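PDB 6LBK: Poly(A) RNA polymerase GLD2 from Rattus norvegicus, which probably adds AMP units from ATP to the 3' ends of selected cytoplasmic mRNAs, and single nucleotides to certain microRNAs. Local coordinates for residues L57-T62 with S369-R374; F103-S108 with I207-S212. The protein carries 1 engineered substitution. All blocks are in the same frame, centred on the assembly; numbering follows the deposited sequence.

Interaction 1. Residues L57-T62 with S369-R374; sequences LELFET and SVLPLR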
# COMPACT_ATOMS: atom_id res chain seq x y z
N LEU A 57 -17.48 6.71 -4.78
CA LEU A 57 -18.08 5.74 -3.86
C LEU A 57 -18.58 4.50 -4.58
O LEU A 57 -18.47 3.39 -4.04
CB LEU A 57 -19.21 6.38 -3.06
CG LEU A 57 -18.60 7.23 -1.96
CD1 LEU A 57 -19.67 8.08 -1.36
CD2 LEU A 57 -18.01 6.35 -0.94
N GLU A 58 -19.16 4.65 -5.78
CA GLU A 58 -19.60 3.49 -6.56
C GLU A 58 -18.42 2.57 -6.88
O GLU A 58 -18.51 1.34 -6.71
CB GLU A 58 -20.29 3.96 -7.85
CG GLU A 58 -21.80 3.90 -7.82
CD GLU A 58 -22.46 4.65 -8.99
OE1 GLU A 58 -22.18 4.31 -10.16
OE2 GLU A 58 -23.29 5.55 -8.73
N LEU A 59 -17.31 3.14 -7.34
CA LEU A 59 -16.12 2.35 -7.61
C LEU A 59 -15.56 1.74 -6.32
O LEU A 59 -15.12 0.58 -6.30
CB LEU A 59 -15.06 3.22 -8.29
CG LEU A 59 -13.75 2.54 -8.69
CD1 LEU A 59 -13.98 1.71 -9.93
CD2 LEU A 59 -12.68 3.56 -8.93
N PHE A 60 -15.58 2.51 -5.23
CA PHE A 60 -15.11 2.01 -3.96
C PHE A 60 -15.90 0.78 -3.54
O PHE A 60 -15.33 -0.27 -3.22
CB PHE A 60 -15.20 3.10 -2.90
CG PHE A 60 -14.87 2.61 -1.53
CD1 PHE A 60 -13.67 1.91 -1.30
CD2 PHE A 60 -15.73 2.85 -0.47
CE1 PHE A 60 -13.36 1.43 -0.04
CE2 PHE A 60 -15.42 2.39 0.79
CZ PHE A 60 -14.22 1.67 1.01
N GLU A 61 -17.22 0.87 -3.58
CA GLU A 61 -18.06 -0.19 -3.05
C GLU A 61 -18.05 -1.43 -3.93
O GLU A 61 -18.15 -2.55 -3.41
CB GLU A 61 -19.48 0.34 -2.90
CG GLU A 61 -19.58 1.50 -1.96
CD GLU A 61 -20.93 1.57 -1.31
OE1 GLU A 61 -21.65 2.57 -1.54
OE2 GLU A 61 -21.27 0.61 -0.58
N THR A 62 -17.88 -1.27 -5.25
CA THR A 62 -17.82 -2.47 -6.07
C THR A 62 -16.42 -3.10 -6.14
O THR A 62 -16.32 -4.31 -6.34
CB THR A 62 -18.36 -2.19 -7.48
OG1 THR A 62 -17.61 -1.15 -8.11
CG2 THR A 62 -19.85 -1.81 -7.43
N SER A 369 -13.08 10.81 -16.95
CA SER A 369 -12.06 11.61 -17.62
C SER A 369 -10.64 11.11 -17.31
O SER A 369 -9.73 11.31 -18.13
CB SER A 369 -12.19 13.08 -17.23
OG SER A 369 -13.45 13.59 -17.65
N VAL A 370 -10.44 10.48 -16.16
CA VAL A 370 -9.12 10.02 -15.75
C VAL A 370 -9.04 8.51 -15.58
O VAL A 370 -7.93 7.96 -15.56
CB VAL A 370 -8.66 10.73 -14.46
CG1 VAL A 370 -8.68 12.25 -14.69
CG2 VAL A 370 -9.54 10.33 -13.27
N LEU A 371 -10.18 7.82 -15.50
CA LEU A 371 -10.29 6.39 -15.27
C LEU A 371 -11.58 5.89 -15.91
O LEU A 371 -12.67 6.22 -15.43
CB LEU A 371 -10.29 6.11 -13.77
CG LEU A 371 -10.11 4.77 -13.05
CD1 LEU A 371 -10.32 5.01 -11.58
CD2 LEU A 371 -11.07 3.69 -13.52
N PRO A 372 -11.52 5.10 -16.99
CA PRO A 372 -12.74 4.50 -17.53
C PRO A 372 -13.40 3.61 -16.48
O PRO A 372 -12.82 2.60 -16.05
CB PRO A 372 -12.24 3.70 -18.74
CG PRO A 372 -10.74 3.60 -18.56
CD PRO A 372 -10.35 4.84 -17.84
N LEU A 373 -14.62 3.98 -16.08
CA LEU A 373 -15.32 3.23 -15.04
C LEU A 373 -15.75 1.84 -15.50
O LEU A 373 -16.08 1.00 -14.65
CB LEU A 373 -16.54 4.01 -14.53
CG LEU A 373 -16.36 4.98 -13.36
CD1 LEU A 373 -15.92 4.25 -12.09
CD2 LEU A 373 -15.36 6.05 -13.73
N ARG A 374 -15.76 1.59 -16.82
CA ARG A 374 -16.10 0.27 -17.35
C ARG A 374 -14.93 -0.71 -17.27
O ARG A 374 -15.15 -1.93 -17.31
CB ARG A 374 -16.57 0.39 -18.80
CG ARG A 374 -17.68 1.42 -19.02
CD ARG A 374 -18.40 1.24 -20.37
NE ARG A 374 -17.60 1.62 -21.53
CZ ARG A 374 -17.60 2.82 -22.10
NH1 ARG A 374 -18.36 3.79 -21.61
NH2 ARG A 374 -16.83 3.06 -23.16
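L59 of the N-terminal helix 51-63 meets two leucines, L371 and L373, of the C-terminal tail that follows helix 344-363; the junction is wholly apolar and buries 131 Å² in all. Just before the contact, S369 O is hydrogen-bonded to R360 NH1 of helix 344-363, and V370 O to H214 NE2. At L371 the backbone is extended and the side chain turns to L59: with CG anti to the backbone N (chi1 -167°), it reaches out straight, and its CD1 meets L59 CD2 tip to tip at 3.8 Å. P372 rests on H213 instead, at the end of helix 200-213, before L373 returns to the contact. The CD1 of L373 comes in obliquely against the other branch of L59, lying 3.9 Å from L59 CD1 and 4.0 Å from L59 CB. The fork of L59 thus divides its two methyls between alternate tail residues, while L59 also touches V206 and A376. One turn on from E58, T62 N and T62 OG1 both hydrogen-bond to E58 O, from opposite faces of its carbonyl plane. An N-terminal helix and a C-terminal tail, 307 residues apart in sequence, here lie together against helix 200-213, as in the central domain of Cid1-type nucleotidyltransferases, which both ends of the chain help to build.

Interaction 2. Residues F103-S108 with I207-S212; sequences FGARSS and IKKWAS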
# COMPACT_ATOMS: atom_id res chain seq x y z
N PHE A 103 -6.58 -1.10 2.63
CA PHE A 103 -6.62 -0.51 1.30
C PHE A 103 -6.64 -1.58 0.21
O PHE A 103 -6.03 -1.43 -0.86
CB PHE A 103 -5.45 0.45 1.09
CG PHE A 103 -5.35 1.53 2.12
CD1 PHE A 103 -6.38 2.42 2.31
CD2 PHE A 103 -4.23 1.67 2.89
CE1 PHE A 103 -6.28 3.43 3.26
CE2 PHE A 103 -4.12 2.66 3.83
CZ PHE A 103 -5.15 3.54 4.02
N GLY A 104 -7.34 -2.69 0.47
CA GLY A 104 -7.45 -3.76 -0.50
C GLY A 104 -8.66 -3.64 -1.41
O GLY A 104 -9.72 -3.14 -1.03
N ALA A 105 -8.47 -4.12 -2.64
CA ALA A 105 -9.51 -4.29 -3.65
C ALA A 105 -9.71 -5.77 -3.92
O ALA A 105 -8.82 -6.59 -3.67
CB ALA A 105 -9.15 -3.59 -4.97
N ARG A 106 -10.88 -6.11 -4.47
CA ARG A 106 -11.18 -7.49 -4.84
C ARG A 106 -10.03 -8.12 -5.61
O ARG A 106 -9.82 -9.33 -5.54
CB ARG A 106 -12.48 -7.56 -5.65
CG ARG A 106 -13.71 -7.64 -4.75
CD ARG A 106 -14.90 -8.45 -5.27
NE ARG A 106 -15.68 -7.88 -6.37
CZ ARG A 106 -15.76 -8.42 -7.59
NH1 ARG A 106 -15.11 -9.55 -7.85
NH2 ARG A 106 -16.50 -7.84 -8.53
N SER A 107 -9.25 -7.31 -6.32
CA SER A 107 -8.12 -7.77 -7.11
C SER A 107 -6.80 -7.70 -6.37
O SER A 107 -5.77 -8.07 -6.94
CB SER A 107 -8.04 -6.94 -8.41
OG SER A 107 -7.80 -5.57 -8.14
N SER A 108 -6.79 -7.23 -5.12
CA SER A 108 -5.55 -7.17 -4.35
C SER A 108 -4.98 -8.57 -4.20
O SER A 108 -5.66 -9.49 -3.74
CB SER A 108 -5.80 -6.55 -2.97
OG SER A 108 -6.42 -5.28 -3.06
N ILE A 207 -7.49 6.17 -6.32
CA ILE A 207 -6.16 6.61 -6.71
C ILE A 207 -5.28 5.43 -7.12
O ILE A 207 -4.51 5.51 -8.09
CB ILE A 207 -5.58 7.43 -5.55
CG1 ILE A 207 -6.30 8.80 -5.51
CG2 ILE A 207 -4.11 7.57 -5.69
CD1 ILE A 207 -5.87 9.73 -4.38
N LYS A 208 -5.38 4.29 -6.41
CA LYS A 208 -4.68 3.07 -6.84
C LYS A 208 -5.15 2.64 -8.23
O LYS A 208 -4.34 2.34 -9.11
CB LYS A 208 -4.92 1.94 -5.84
CG LYS A 208 -3.92 1.81 -4.71
CD LYS A 208 -4.34 0.64 -3.86
CE LYS A 208 -3.37 0.33 -2.76
NZ LYS A 208 -3.42 -1.12 -2.40
N LYS A 209 -6.48 2.57 -8.44
CA LYS A 209 -6.97 2.19 -9.76
C LYS A 209 -6.50 3.18 -10.82
O LYS A 209 -6.11 2.78 -11.92
CB LYS A 209 -8.50 2.09 -9.78
CG LYS A 209 -9.10 0.98 -8.89
CD LYS A 209 -8.59 -0.40 -9.32
CE LYS A 209 -9.17 -1.53 -8.49
NZ LYS A 209 -8.50 -2.84 -8.80
N TRP A 210 -6.49 4.46 -10.48
CA TRP A 210 -6.06 5.49 -11.41
C TRP A 210 -4.60 5.28 -11.81
O TRP A 210 -4.28 5.21 -13.01
CB TRP A 210 -6.26 6.87 -10.78
CG TRP A 210 -5.60 7.90 -11.54
CD1 TRP A 210 -6.05 8.50 -12.68
CD2 TRP A 210 -4.33 8.47 -11.26
NE1 TRP A 210 -5.14 9.43 -13.12
CE2 TRP A 210 -4.07 9.43 -12.26
CE3 TRP A 210 -3.38 8.27 -10.23
CZ2 TRP A 210 -2.90 10.18 -12.29
CZ3 TRP A 210 -2.22 9.03 -10.26
CH2 TRP A 210 -1.99 9.98 -11.28
N ALA A 211 -3.71 5.18 -10.82
CA ALA A 211 -2.30 4.96 -11.11
C ALA A 211 -2.07 3.67 -11.89
O ALA A 211 -1.26 3.63 -12.82
CB ALA A 211 -1.49 4.95 -9.82
N SER A 212 -2.78 2.60 -11.53
CA SER A 212 -2.63 1.34 -12.26
C SER A 212 -3.12 1.48 -13.69
O SER A 212 -2.56 0.87 -14.62
CB SER A 212 -3.35 0.20 -11.55
OG SER A 212 -3.59 -0.86 -12.45
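K209 and K208 of helix 200-213 reach the 103-108 loop at two separate points. The K209 side chain starts with CB against L371 of the tail. CG lies beside the backbone N, and a bend at chi2 (-59°) directs the rest of the chain to the loop. CE passes the methyl of A105, 4.1 Å from its CB. NZ then lies 4.0 Å from A105 CB and 2.9 Å from S107 OG, so methyl and hydroxyl both border the ammonium. A105 to S108 form a type I beta turn in the loop linking strands 91-96 and 110-116, the hairpin of the nucleotidyltransferase palm, with D109 just before and D111 on the second strand; both probably bind the catalytic magnesium. K208 runs extended beyond CG to a backbone target: its NZ donates to F103 O at 3.0 Å, with a C=O...N angle of 150° and the donor tilted 27° from the carbonyl plane. Its CE stays 3.7 Å from the same oxygen, and V230 of helix 226-239 touches the side chains of both K208 and F103. A leucine in place of K208 would probably leave F103 O without this donor and hold the loop less firmly to helix 200-213 at that point.

Overall arrangement
Both contacts draw on helix 200-213: its 207-212 end carries the lysines of interaction 2, and V206 and H213 border interaction 1. L371 of interaction 1 also packs on the base of K209, so the two contacts adjoin. Their chemistry follows their place in the fold. Interaction 1, its centre about 19 Å from that of the chain, is nevertheless a largely buried hydrophobic contact joining the two chain ends. Interaction 2, its centre about 9 Å from that of the chain, is only partly buried and relies on long lysines meeting loop polar atoms near the acids that probably bind the catalytic magnesium. It is nested in sequence within the loop closed by interaction 1.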